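Local atomic coordinates of Box C/D snoRNA protein 1 (PDB entry 6THL), a protein that is required for the accumulation of box C/D snoRNAs, and through them for snoRNA processing, transport to the nucleolus and ribosome biogenesis. Residues Asn16-Pro21 and Thr159-Pro164; Met24-Gln29 and Phe163-Val168; Trp47-Met52 and Gln85-Phe90; Leu121-Lys126 and Leu144-Lys149. One frame throughout, in Å; residues are numbered along the deposited sequence.

Contact 1 of 4, residues Asn16-Pro21 and Thr159-Pro164; sequences NCLMLP and TVIEFP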
loop_
_atom_site.group_PDB
_atom_site.type_symbol
_atom_site.label_atom_id
_atom_site.label_comp_id
_atom_site.label_asym_id
_atom_site.label_seq_id
_atom_site.Cartn_x
_atom_site.Cartn_y
_atom_site.Cartn_z
ATOM N N ASN B 16 15.170 21.413 -12.104
ATOM C CA ASN B 16 14.420 22.066 -11.053
ATOM C C ASN B 16 13.533 21.062 -10.302
ATOM O O ASN B 16 12.494 20.647 -10.844
ATOM C CB ASN B 16 13.580 23.197 -11.622
ATOM C CG ASN B 16 12.668 23.802 -10.579
ATOM O OD1 ASN B 16 13.105 24.501 -9.657
ATOM N ND2 ASN B 16 11.393 23.527 -10.711
ATOM N N CYS B 17 13.925 20.690 -9.064
ATOM C CA CYS B 17 13.274 19.548 -8.336
ATOM C C CYS B 17 12.324 19.947 -7.237
ATOM O O CYS B 17 12.747 20.491 -6.246
ATOM C CB CYS B 17 14.315 18.593 -7.765
ATOM S SG CYS B 17 15.490 18.180 -9.033
ATOM N N LEU B 18 11.039 19.667 -7.397
ATOM C CA LEU B 18 10.085 19.961 -6.323
ATOM C C LEU B 18 10.127 18.850 -5.287
ATOM O O LEU B 18 10.064 17.658 -5.602
ATOM C CB LEU B 18 8.659 20.149 -6.839
ATOM C CG LEU B 18 8.535 21.249 -7.874
ATOM C CD1 LEU B 18 7.100 21.392 -8.357
ATOM C CD2 LEU B 18 9.047 22.527 -7.262
ATOM N N MET B 19 10.247 19.287 -4.045
ATOM C CA MET B 19 10.480 18.410 -2.936
ATOM C C MET B 19 9.222 18.403 -2.076
ATOM O O MET B 19 8.702 19.443 -1.665
ATOM C CB MET B 19 11.729 18.875 -2.177
ATOM C CG MET B 19 12.982 18.770 -3.043
ATOM S SD MET B 19 13.499 17.041 -3.248
ATOM C CE MET B 19 13.867 17.015 -4.985
ATOM N N LEU B 20 8.715 17.207 -1.836
ATOM C CA LEU B 20 7.529 17.036 -1.054
ATOM C C LEU B 20 7.947 16.954 0.409
ATOM O O LEU B 20 9.117 16.644 0.709
ATOM C CB LEU B 20 6.857 15.763 -1.551
ATOM C CG LEU B 20 6.375 15.856 -3.021
ATOM C CD1 LEU B 20 5.789 14.534 -3.518
ATOM C CD2 LEU B 20 5.357 16.994 -3.230
ATOM N N PRO B 21 7.020 17.217 1.341
ATOM C CA PRO B 21 7.306 16.839 2.741
ATOM C C PRO B 21 7.649 15.362 2.836
ATOM O O PRO B 21 7.093 14.528 2.125
ATOM C CB PRO B 21 6.017 17.117 3.493
ATOM C CG PRO B 21 5.037 17.637 2.509
ATOM C CD PRO B 21 5.599 17.507 1.118
ATOM N N THR B 159 11.321 20.629 -14.964
ATOM C CA THR B 159 10.980 20.408 -13.577
ATOM C C THR B 159 10.522 18.971 -13.353
ATOM O O THR B 159 9.847 18.379 -14.231
ATOM C CB THR B 159 9.952 21.459 -13.135
ATOM O OG1 THR B 159 10.623 22.723 -13.073
ATOM C CG2 THR B 159 9.307 21.131 -11.760
ATOM N N VAL B 160 10.936 18.395 -12.206
ATOM C CA VAL B 160 10.381 17.107 -11.768
ATOM C C VAL B 160 9.760 17.212 -10.418
ATOM O O VAL B 160 10.093 18.081 -9.635
ATOM C CB VAL B 160 11.418 15.997 -11.735
ATOM C CG1 VAL B 160 11.764 15.572 -13.161
ATOM C CG2 VAL B 160 12.646 16.431 -10.942
ATOM N N ILE B 161 8.809 16.344 -10.145
ATOM C CA ILE B 161 8.359 16.195 -8.778
ATOM C C ILE B 161 9.252 15.126 -8.177
ATOM O O ILE B 161 9.124 13.908 -8.449
ATOM C CB ILE B 161 6.886 15.846 -8.682
ATOM C CG1 ILE B 161 6.095 17.116 -8.958
ATOM C CG2 ILE B 161 6.574 15.368 -7.267
ATOM C CD1 ILE B 161 4.665 16.881 -9.316
ATOM N N GLU B 162 10.221 15.624 -7.419
ATOM C CA GLU B 162 11.242 14.801 -6.772
ATOM C C GLU B 162 12.235 14.189 -7.771
ATOM O O GLU B 162 13.446 14.088 -7.498
ATOM C CB GLU B 162 10.604 13.705 -5.881
ATOM C CG GLU B 162 9.741 14.221 -4.737
ATOM C CD GLU B 162 10.492 14.480 -3.450
ATOM O OE1 GLU B 162 9.946 15.215 -2.600
ATOM O OE2 GLU B 162 11.599 13.950 -3.264
ATOM N N PHE B 163 11.735 13.768 -8.915
ATOM C CA PHE B 163 12.511 12.918 -9.790
ATOM C C PHE B 163 11.596 12.518 -10.929
ATOM O O PHE B 163 10.385 12.301 -10.729
ATOM C CB PHE B 163 13.115 11.654 -9.074
ATOM C CG PHE B 163 12.091 10.601 -8.631
ATOM C CD1 PHE B 163 11.837 9.502 -9.392
ATOM C CD2 PHE B 163 11.414 10.722 -7.430
ATOM C CE1 PHE B 163 10.916 8.550 -8.986
ATOM C CE2 PHE B 163 10.487 9.781 -7.020
ATOM C CZ PHE B 163 10.248 8.686 -7.793
ATOM N N PRO B 164 12.170 12.416 -12.123
ATOM C CA PRO B 164 11.401 12.139 -13.322
ATOM C C PRO B 164 10.443 10.964 -13.195
ATOM O O PRO B 164 10.767 9.943 -12.584
ATOM C CB PRO B 164 12.483 11.800 -14.361
ATOM C CG PRO B 164 13.712 11.497 -13.567
ATOM C CD PRO B 164 13.620 12.393 -12.383
#
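Two torsions set the polar grips between Asn16-Pro21 and Thr159-Pro164. Asn16 has its CG turned opposite the backbone N (chi1 174°), which lays its amide beside Thr159 with both side chains pointing the same way; ND2 donates to Thr159 OG1 over 2.6 Å, the hydroxyl lying a little out of the amide plane. The Glu162 chain is folded about its CB-CG bond (chi2 -89°) and its carboxylate swings back to the other segment, where OE1 accepts from Leu20 N, close to straight at 172°; at 2.5 Å the bond is very short, and its exact length is uncertain. Between these ends lies a parallel bridge of strands 15-18 and 159-161, part of a small mixed sheet in the BCD1 domain. Val160 N donates to Asn16 O (3.1 Å), Leu18 N to Val160 O (2.9 Å), and Glu162 N reaches Leu18 O only weakly, where the pairing ends and the chain turns off. Cys17 and Val160 share one face, SG meeting CG2 at 3.8 Å; Asn16, Thr159, Leu18 and Ile161 share the other. Leu20 lies past the strand, yet its CD1 reaches Ile161 CG2 (3.9 Å). With an alanine in place of Glu162, Leu20 N would probably lose its acceptor and the loop after strand 15-18 its side-chain tie to the turn. The second carboxylate oxygen, OE2, is hydrogen-bonded to Asn30, and Met19 SD lies 3.6 Å from OE2.

Contact 2 of 4, residues Met24-Gln29 and Phe163-Val168; sequences MQRSSQ and FPTIFV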
loop_
_atom_site.group_PDB
_atom_site.type_symbol
_atom_site.label_atom_id
_atom_site.label_comp_id
_atom_site.label_asym_id
_atom_site.label_seq_id
_atom_site.Cartn_x
_atom_site.Cartn_y
_atom_site.Cartn_z
ATOM N N MET B 24 5.751 12.004 2.805
ATOM C CA MET B 24 5.010 11.577 1.637
ATOM C C MET B 24 5.695 10.359 1.064
ATOM O O MET B 24 6.908 10.283 1.063
ATOM C CB MET B 24 4.903 12.693 0.598
ATOM C CG MET B 24 4.119 13.911 1.054
ATOM S SD MET B 24 2.363 13.586 1.285
ATOM C CE MET B 24 2.043 14.866 2.486
ATOM N N GLN B 25 4.893 9.397 0.621
ATOM C CA GLN B 25 5.400 8.149 0.103
ATOM C C GLN B 25 6.492 8.438 -0.936
ATOM O O GLN B 25 7.593 7.881 -0.861
ATOM C CB GLN B 25 4.244 7.318 -0.478
ATOM C CG GLN B 25 4.684 5.940 -0.925
ATOM C CD GLN B 25 3.601 4.886 -0.865
ATOM O OE1 GLN B 25 3.200 4.471 0.217
ATOM N NE2 GLN B 25 3.153 4.411 -2.029
ATOM N N ARG B 26 6.208 9.356 -1.865
ATOM C CA ARG B 26 7.114 9.656 -2.965
ATOM C C ARG B 26 8.439 10.125 -2.412
ATOM O O ARG B 26 9.510 9.771 -2.935
ATOM C CB ARG B 26 6.563 10.710 -3.934
ATOM C CG ARG B 26 7.503 11.016 -5.107
ATOM C CD ARG B 26 6.828 11.653 -6.333
ATOM N NE ARG B 26 7.770 11.667 -7.452
ATOM C CZ ARG B 26 7.762 10.840 -8.495
ATOM N NH1 ARG B 26 6.785 9.977 -8.668
ATOM N NH2 ARG B 26 8.726 10.938 -9.422
ATOM N N SER B 27 8.378 10.905 -1.348
ATOM C CA SER B 27 9.588 11.431 -0.770
ATOM C C SER B 27 10.463 10.269 -0.351
ATOM O O SER B 27 11.660 10.257 -0.580
ATOM C CB SER B 27 9.264 12.346 0.406
ATOM O OG SER B 27 10.427 12.678 1.095
ATOM N N SER B 28 9.855 9.241 0.195
ATOM C CA SER B 28 10.627 8.087 0.590
ATOM C C SER B 28 10.897 7.211 -0.591
ATOM O O SER B 28 11.625 6.243 -0.438
ATOM C CB SER B 28 9.926 7.274 1.692
ATOM O OG SER B 28 9.729 8.050 2.877
ATOM N N GLN B 29 10.327 7.473 -1.765
ATOM C CA GLN B 29 10.769 6.652 -2.920
ATOM C C GLN B 29 11.771 7.345 -3.824
ATOM O O GLN B 29 12.139 6.783 -4.836
ATOM C CB GLN B 29 9.620 5.975 -3.705
ATOM C CG GLN B 29 8.307 6.726 -3.702
ATOM C CD GLN B 29 7.213 6.112 -4.550
ATOM O OE1 GLN B 29 6.065 6.416 -4.342
ATOM N NE2 GLN B 29 7.558 5.271 -5.501
ATOM N N PHE B 163 11.735 13.768 -8.915
ATOM C CA PHE B 163 12.511 12.918 -9.790
ATOM C C PHE B 163 11.596 12.518 -10.929
ATOM O O PHE B 163 10.385 12.301 -10.729
ATOM C CB PHE B 163 13.115 11.654 -9.074
ATOM C CG PHE B 163 12.091 10.601 -8.631
ATOM C CD1 PHE B 163 11.837 9.502 -9.392
ATOM C CD2 PHE B 163 11.414 10.722 -7.430
ATOM C CE1 PHE B 163 10.916 8.550 -8.986
ATOM C CE2 PHE B 163 10.487 9.781 -7.020
ATOM C CZ PHE B 163 10.248 8.686 -7.793
ATOM N N PRO B 164 12.170 12.416 -12.123
ATOM C CA PRO B 164 11.401 12.139 -13.322
ATOM C C PRO B 164 10.443 10.964 -13.195
ATOM O O PRO B 164 10.767 9.943 -12.584
ATOM C CB PRO B 164 12.483 11.800 -14.361
ATOM C CG PRO B 164 13.712 11.497 -13.567
ATOM C CD PRO B 164 13.620 12.393 -12.383
ATOM N N THR B 165 9.270 11.138 -13.773
ATOM C CA THR B 165 8.376 10.040 -14.057
ATOM C C THR B 165 8.412 9.910 -15.597
ATOM O O THR B 165 8.541 10.926 -16.288
ATOM C CB THR B 165 6.973 10.380 -13.527
ATOM O OG1 THR B 165 7.057 10.692 -12.119
ATOM C CG2 THR B 165 6.000 9.258 -13.776
ATOM N N ILE B 166 8.353 8.692 -16.137
ATOM C CA ILE B 166 8.589 8.490 -17.556
ATOM C C ILE B 166 7.669 7.437 -18.107
ATOM O O ILE B 166 7.832 6.256 -17.803
ATOM C CB ILE B 166 10.023 8.015 -17.884
ATOM C CG1 ILE B 166 11.105 8.891 -17.236
ATOM C CG2 ILE B 166 10.215 7.969 -19.400
ATOM C CD1 ILE B 166 11.252 10.259 -17.848
ATOM N N PHE B 167 6.733 7.886 -18.947
ATOM C CA PHE B 167 5.675 7.071 -19.523
ATOM C C PHE B 167 6.180 6.448 -20.803
ATOM O O PHE B 167 6.954 7.076 -21.553
ATOM C CB PHE B 167 4.445 7.919 -19.888
ATOM C CG PHE B 167 3.716 8.492 -18.714
ATOM C CD1 PHE B 167 4.098 9.710 -18.181
ATOM C CD2 PHE B 167 2.615 7.837 -18.179
ATOM C CE1 PHE B 167 3.434 10.261 -17.109
ATOM C CE2 PHE B 167 1.957 8.382 -17.088
ATOM C CZ PHE B 167 2.375 9.605 -16.548
ATOM N N VAL B 168 5.690 5.231 -21.052
ATOM C CA VAL B 168 6.103 4.392 -22.148
ATOM C C VAL B 168 4.819 3.835 -22.771
ATOM O O VAL B 168 3.933 3.360 -22.071
ATOM C CB VAL B 168 7.050 3.260 -21.656
ATOM C CG1 VAL B 168 7.575 2.431 -22.817
ATOM C CG2 VAL B 168 8.258 3.827 -20.956
#
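The guanidinium of Arg26 lies flat on the ring of Phe163, planes 15° apart and centres 3.6 Å from each other. NH2 stands over the middle of the ring, whereas Phe163 CE2 meets the guanidinium face nearer its rim; Pro164 O sits at the guanidinium edge, in its plane, 3.9 Å from NH2. With CZ 27° off the ring normal, this is a cation-pi stack. Arg26 reaches it by a chain extended from CG to NE, approaching Phe163 from the opposite direction, and CG already touches CE2 at 3.8 Å. NH2 also gives a weak hydrogen bond to Phe163 O. The stack thereby joins the short, weakly bonded helix 25-29 to the loop that leads into strand 165-169 of the larger mixed sheet. Gln29 adds only its backbone, O lying 4.0 Å from Phe163 CZ. The charge is met by more than the ring: NH1 forms a salt bridge with Glu46, whose OE2 is also hydrogen-bonded to Thr165 OG1 (itself 3.2 Å from Arg26 NH2), while NE bonds to Ile161 O and pairs with an acidic side chain of another protein chain. Such multiple partners are likely to fix the rotation of the guanidinium.

Contact 3 of 4, residues Trp47-Met52 and Gln85-Phe90; sequences WILCPM and QKCCEF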
loop_
_atom_site.group_PDB
_atom_site.type_symbol
_atom_site.label_atom_id
_atom_site.label_comp_id
_atom_site.label_asym_id
_atom_site.label_seq_id
_atom_site.Cartn_x
_atom_site.Cartn_y
_atom_site.Cartn_z
ATOM N N TRP B 47 9.299 4.570 -13.791
ATOM C CA TRP B 47 8.874 4.035 -15.063
ATOM C C TRP B 47 7.399 3.730 -14.962
ATOM O O TRP B 47 6.965 3.114 -14.012
ATOM C CB TRP B 47 9.656 2.764 -15.412
ATOM C CG TRP B 47 11.076 3.026 -15.659
ATOM C CD1 TRP B 47 12.099 2.847 -14.798
ATOM C CD2 TRP B 47 11.641 3.553 -16.856
ATOM N NE1 TRP B 47 13.284 3.224 -15.388
ATOM C CE2 TRP B 47 13.020 3.663 -16.653
ATOM C CE3 TRP B 47 11.105 3.942 -18.091
ATOM C CZ2 TRP B 47 13.877 4.131 -17.632
ATOM C CZ3 TRP B 47 11.966 4.427 -19.069
ATOM C CH2 TRP B 47 13.331 4.512 -18.835
ATOM N N ILE B 48 6.625 4.195 -15.930
ATOM C CA ILE B 48 5.233 3.795 -16.058
ATOM C C ILE B 48 5.027 3.279 -17.475
ATOM O O ILE B 48 5.084 4.045 -18.437
ATOM C CB ILE B 48 4.281 4.970 -15.802
ATOM C CG1 ILE B 48 4.338 5.393 -14.328
ATOM C CG2 ILE B 48 2.868 4.577 -16.168
ATOM C CD1 ILE B 48 3.810 6.776 -14.068
ATOM N N LEU B 49 4.801 1.971 -17.583
ATOM C CA LEU B 49 4.595 1.290 -18.856
ATOM C C LEU B 49 3.120 1.223 -19.154
ATOM O O LEU B 49 2.352 0.686 -18.344
ATOM C CB LEU B 49 5.152 -0.136 -18.773
ATOM C CG LEU B 49 6.625 -0.213 -18.354
ATOM C CD1 LEU B 49 7.158 -1.601 -18.643
ATOM C CD2 LEU B 49 7.511 0.808 -19.037
ATOM N N CYS B 50 2.731 1.783 -20.301
ATOM C CA CYS B 50 1.346 1.716 -20.773
ATOM C C CYS B 50 1.236 0.673 -21.879
ATOM O O CYS B 50 1.796 0.831 -22.984
ATOM C CB CYS B 50 0.852 3.066 -21.263
ATOM S SG CYS B 50 1.440 4.485 -20.311
ATOM N N PRO B 51 0.513 -0.410 -21.585
ATOM C CA PRO B 51 0.360 -1.461 -22.529
ATOM C C PRO B 51 -0.726 -1.075 -23.503
ATOM O O PRO B 51 -1.349 -0.020 -23.348
ATOM C CB PRO B 51 -0.123 -2.613 -21.660
ATOM C CG PRO B 51 -1.032 -1.950 -20.692
ATOM C CD PRO B 51 -0.333 -0.644 -20.395
ATOM N N MET B 52 -0.978 -1.985 -24.444
ATOM C CA MET B 52 -1.872 -1.775 -25.557
ATOM C C MET B 52 -3.289 -2.232 -25.216
ATOM O O MET B 52 -3.592 -3.436 -25.142
ATOM C CB MET B 52 -1.290 -2.479 -26.775
ATOM C CG MET B 52 0.105 -1.952 -27.077
ATOM S SD MET B 52 0.819 -2.386 -28.674
ATOM C CE MET B 52 0.832 -4.181 -28.550
ATOM N N GLN B 85 12.017 -6.744 -19.391
ATOM C CA GLN B 85 11.223 -7.947 -19.502
ATOM C C GLN B 85 9.792 -7.517 -19.766
ATOM O O GLN B 85 9.166 -7.944 -20.744
ATOM C CB GLN B 85 11.312 -8.796 -18.227
ATOM C CG GLN B 85 12.612 -9.587 -18.114
ATOM C CD GLN B 85 12.788 -10.259 -16.756
ATOM O OE1 GLN B 85 12.503 -9.669 -15.706
ATOM N NE2 GLN B 85 13.271 -11.500 -16.771
ATOM N N LYS B 86 9.306 -6.642 -18.892
ATOM C CA LYS B 86 7.908 -6.254 -18.880
ATOM C C LYS B 86 7.493 -5.539 -20.200
ATOM O O LYS B 86 6.414 -5.811 -20.745
ATOM C CB LYS B 86 7.603 -5.439 -17.608
ATOM C CG LYS B 86 6.140 -5.418 -17.230
ATOM C CD LYS B 86 5.714 -6.713 -16.558
ATOM C CE LYS B 86 4.239 -6.944 -16.791
ATOM N NZ LYS B 86 3.602 -7.545 -15.602
ATOM N N CYS B 87 8.351 -4.662 -20.730
ATOM C CA CYS B 87 8.163 -4.116 -22.087
ATOM C C CYS B 87 8.128 -5.295 -23.091
ATOM O O CYS B 87 7.204 -5.418 -23.898
ATOM C CB CYS B 87 9.281 -3.109 -22.469
ATOM S SG CYS B 87 9.447 -1.507 -21.567
ATOM N N CYS B 88 9.105 -6.198 -22.997
ATOM C CA CYS B 88 9.149 -7.412 -23.854
ATOM C C CYS B 88 7.847 -8.292 -23.803
ATOM O O CYS B 88 7.609 -9.083 -24.711
ATOM C CB CYS B 88 10.459 -8.216 -23.607
ATOM S SG CYS B 88 10.366 -10.040 -23.678
ATOM N N GLU B 89 6.987 -8.118 -22.804
ATOM C CA GLU B 89 5.711 -8.856 -22.757
ATOM C C GLU B 89 4.502 -8.022 -23.179
ATOM O O GLU B 89 3.530 -8.565 -23.707
ATOM C CB GLU B 89 5.460 -9.509 -21.368
ATOM C CG GLU B 89 6.097 -8.813 -20.161
ATOM C CD GLU B 89 5.984 -9.580 -18.853
ATOM O OE1 GLU B 89 4.875 -9.630 -18.285
ATOM O OE2 GLU B 89 7.022 -10.094 -18.386
ATOM N N PHE B 90 4.553 -6.716 -22.916
ATOM C CA PHE B 90 3.523 -5.769 -23.389
ATOM C C PHE B 90 3.587 -5.571 -24.910
ATOM O O PHE B 90 2.623 -5.082 -25.484
ATOM C CB PHE B 90 3.681 -4.369 -22.741
ATOM C CG PHE B 90 3.106 -4.218 -21.332
ATOM C CD1 PHE B 90 2.287 -5.190 -20.736
ATOM C CD2 PHE B 90 3.356 -3.038 -20.614
ATOM C CE1 PHE B 90 1.774 -5.003 -19.460
ATOM C CE2 PHE B 90 2.841 -2.850 -19.343
ATOM C CZ PHE B 90 2.052 -3.836 -18.764
#
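Pro51 sets its CB over the face of the Phe90 ring: CB sits 3.4 Å from the centroid of the aromatic ring and just 5° off its normal, a CH-pi contact over the middle of the face, with the two side chains side by side and pointing the same way. Leu49 takes the edge instead, its CB lying near the ring plane and 3.6 Å from Phe90 CE2. The aromatic ring is thus a slab fitted into the corner between Leu49 and Pro51. One turn back along the helix, the bump and hollow are exchanged: the methyl CD1 of Leu49 lodges between Cys87 SG (3.7 Å) and Lys86 CB (4.0 Å), while its CD2 touches the same sulfur. The Lys86 amine leads away from the strand. At the outer rim Met52, bent near its tip (chi3 -60°), brings CE to 3.7 Å from Phe90 O. An alanine at Phe90 would probably open a gap under Pro51 CB and beside Leu49 CB, leaving the proline without its aromatic partner. Phe62 of strand 62-70 also touches Lys86 and Phe90, widening the apolar seat. No hydrogen bond crosses the contact. The axes of the segments 47-49 and 85-90 pass 10.3 Å apart at 16°, the spacing and near alignment of a helix packed on the face of a beta-sheet.

Contact 4 of 4, residues Leu121-Lys126 and Leu144-Lys149; sequences LKFYTK and LAIHEK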
loop_
_atom_site.group_PDB
_atom_site.type_symbol
_atom_site.label_atom_id
_atom_site.label_comp_id
_atom_site.label_asym_id
_atom_site.label_seq_id
_atom_site.Cartn_x
_atom_site.Cartn_y
_atom_site.Cartn_z
ATOM N N LEU B 121 8.663 2.550 -29.341
ATOM C CA LEU B 121 8.101 3.021 -28.125
ATOM C C LEU B 121 8.429 4.490 -28.035
ATOM O O LEU B 121 9.575 4.871 -28.208
ATOM C CB LEU B 121 8.689 2.270 -26.956
ATOM C CG LEU B 121 8.152 0.857 -26.854
ATOM C CD1 LEU B 121 8.981 0.109 -25.825
ATOM C CD2 LEU B 121 6.681 0.815 -26.465
ATOM N N LYS B 122 7.418 5.314 -27.800
ATOM C CA LYS B 122 7.664 6.693 -27.487
ATOM C C LYS B 122 7.789 6.849 -25.945
ATOM O O LYS B 122 7.272 6.036 -25.160
ATOM C CB LYS B 122 6.556 7.563 -28.060
ATOM C CG LYS B 122 6.388 7.487 -29.577
ATOM C CD LYS B 122 5.024 8.060 -30.002
ATOM C CE LYS B 122 4.462 7.460 -31.287
ATOM N NZ LYS B 122 5.103 8.026 -32.500
ATOM N N PHE B 123 8.500 7.891 -25.527
ATOM C CA PHE B 123 8.779 8.116 -24.136
ATOM C C PHE B 123 8.373 9.518 -23.821
ATOM O O PHE B 123 8.828 10.469 -24.450
ATOM C CB PHE B 123 10.256 7.890 -23.842
ATOM C CG PHE B 123 10.637 6.450 -23.902
ATOM C CD1 PHE B 123 10.852 5.725 -22.755
ATOM C CD2 PHE B 123 10.701 5.793 -25.116
ATOM C CE1 PHE B 123 11.175 4.382 -22.809
ATOM C CE2 PHE B 123 11.016 4.447 -25.176
ATOM C CZ PHE B 123 11.250 3.743 -24.017
ATOM N N TYR B 124 7.503 9.636 -22.835
ATOM C CA TYR B 124 6.969 10.903 -22.450
ATOM C C TYR B 124 7.316 11.118 -20.983
ATOM O O TYR B 124 7.068 10.242 -20.194
ATOM C CB TYR B 124 5.459 10.821 -22.610
ATOM C CG TYR B 124 4.961 10.402 -23.983
ATOM C CD1 TYR B 124 4.502 11.352 -24.900
ATOM C CD2 TYR B 124 4.913 9.064 -24.356
ATOM C CE1 TYR B 124 4.026 10.983 -26.153
ATOM C CE2 TYR B 124 4.433 8.685 -25.612
ATOM C CZ TYR B 124 3.997 9.654 -26.509
ATOM O OH TYR B 124 3.529 9.308 -27.757
ATOM N N THR B 125 7.915 12.250 -20.618
ATOM C CA THR B 125 7.936 12.699 -19.220
ATOM C C THR B 125 6.822 13.737 -19.131
ATOM O O THR B 125 6.148 14.038 -20.127
ATOM C CB THR B 125 9.309 13.296 -18.786
ATOM O OG1 THR B 125 9.403 13.348 -17.355
ATOM C CG2 THR B 125 9.520 14.696 -19.326
ATOM N N LYS B 126 6.618 14.301 -17.954
ATOM C CA LYS B 126 5.518 15.215 -17.776
ATOM C C LYS B 126 6.085 16.605 -17.600
ATOM O O LYS B 126 7.277 16.749 -17.303
ATOM C CB LYS B 126 4.635 14.736 -16.618
ATOM C CG LYS B 126 5.090 15.131 -15.239
ATOM C CD LYS B 126 4.759 14.048 -14.216
ATOM C CE LYS B 126 3.285 13.905 -13.956
ATOM N NZ LYS B 126 3.002 12.995 -12.801
ATOM N N LEU B 144 9.770 12.802 -25.410
ATOM C CA LEU B 144 11.166 13.208 -25.456
ATOM C C LEU B 144 12.047 12.265 -26.242
ATOM O O LEU B 144 11.734 11.088 -26.418
ATOM C CB LEU B 144 11.731 13.543 -24.079
ATOM C CG LEU B 144 11.347 12.618 -22.957
ATOM C CD1 LEU B 144 11.977 11.272 -23.220
ATOM C CD2 LEU B 144 11.808 13.211 -21.637
ATOM N N ALA B 145 13.146 12.852 -26.728
ATOM C CA ALA B 145 13.946 12.307 -27.814
ATOM C C ALA B 145 15.047 11.533 -27.165
ATOM O O ALA B 145 16.127 12.044 -26.930
ATOM C CB ALA B 145 14.495 13.442 -28.673
ATOM N N ILE B 146 14.747 10.287 -26.844
ATOM C CA ILE B 146 15.556 9.545 -25.896
ATOM C C ILE B 146 16.906 9.177 -26.485
ATOM O O ILE B 146 17.887 9.079 -25.753
ATOM C CB ILE B 146 14.819 8.291 -25.401
ATOM C CG1 ILE B 146 14.916 7.137 -26.419
ATOM C CG2 ILE B 146 13.365 8.640 -25.088
ATOM C CD1 ILE B 146 14.040 5.945 -26.081
ATOM N N HIS B 147 16.953 9.022 -27.808
ATOM C CA HIS B 147 18.129 8.513 -28.505
ATOM C C HIS B 147 19.097 9.603 -28.915
ATOM O O HIS B 147 20.143 9.329 -29.480
ATOM C CB HIS B 147 17.683 7.715 -29.724
ATOM C CG HIS B 147 16.781 6.578 -29.372
ATOM N ND1 HIS B 147 17.156 5.582 -28.495
ATOM C CD2 HIS B 147 15.507 6.300 -29.734
ATOM C CE1 HIS B 147 16.160 4.727 -28.351
ATOM N NE2 HIS B 147 15.147 5.140 -29.091
ATOM N N GLU B 148 18.760 10.838 -28.610
ATOM C CA GLU B 148 19.513 11.953 -29.100
ATOM C C GLU B 148 20.089 12.739 -27.941
ATOM O O GLU B 148 20.503 13.860 -28.138
ATOM C CB GLU B 148 18.586 12.820 -29.956
ATOM C CG GLU B 148 17.481 12.001 -30.661
ATOM C CD GLU B 148 17.019 12.530 -32.030
ATOM O OE1 GLU B 148 17.708 13.382 -32.628
ATOM O OE2 GLU B 148 15.971 12.049 -32.535
ATOM N N LYS B 149 20.134 12.140 -26.744
ATOM C CA LYS B 149 20.536 12.836 -25.486
ATOM C C LYS B 149 20.617 11.914 -24.254
ATOM O O LYS B 149 19.889 10.921 -24.143
ATOM C CB LYS B 149 19.558 13.974 -25.145
ATOM C CG LYS B 149 20.035 15.393 -25.448
ATOM C CD LYS B 149 18.879 16.365 -25.223
ATOM C CE LYS B 149 18.936 17.616 -26.087
ATOM N NZ LYS B 149 19.370 18.772 -25.266
#
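Phe123 can be followed outward against Ile146 and Leu144. Its CB lies against both, 3.4 Å from Ile146 CG2 and 3.8 Å from Leu144 CD1; Phe123 CG is 3.7 Å from Ile146 CG2. The ring then passes to the other branch of the isoleucine: CD2 and CE2 each lie 3.5 Å from Ile146 CD1, which covers one ring face, and CZ has drawn off to 4.1 Å. Ile146 can offer both branches because its CG1 takes the crowded position between backbone N and carbonyl carbon (chi1 80°), with CG2 at the base of the ring and CD1 over its face. Along its CD1-CE1 side the ring meets Ile166 and Val168 of strand 165-169; Leu75 touches it too. Strand 122-126 runs antiparallel to both 140-143 and 165-169 in the larger mixed sheet, and Leu144 follows directly on 140-143, so its backbone bond to Phe123 prolongs that pairing: Leu144 N donates to Phe123 O over 2.7 Å. The chain then leaves through an inverse gamma turn centred on Ala145, which brings Ile146 back toward the strand. Leu144 CD2 meets Thr125 CG2 at 3.6 Å, the two side chains crossing at about a right angle. Thr125 has its hydroxyl opposite the backbone N (chi1 -163°), where OG1 bonds to Thr165 O and the methyl is left to Leu144; Leu144 also touches Leu154 of helix 151-155.

In the fold
Contacts 2 and 4 are buried, whereas contacts 1 and 3 are partly buried and lie on opposite sides of the chain's centre, their centres about 25 Å apart. Contacts 2, 3 and 4 share the large mixed sheet: strand 165-169 stands between 40-49 and 122-126, with backbone bonds from Val168 to Ile48 and Cys50 and from Phe167 to Tyr124. Contact 1 belongs to the small sheet, but Phe163 and Pro164 carry it into contact 2. Contact 1 mixes strand pairing with carboxylate and amide bonds, contact 2 rests on one charged group over a ring, and contacts 3 and 4 are mainly apolar, meeting through Trp47 and Phe123. Another protein chain reaches contacts 1 and 2 and, only weakly, contact 4 through Lys126; none touches contact 3.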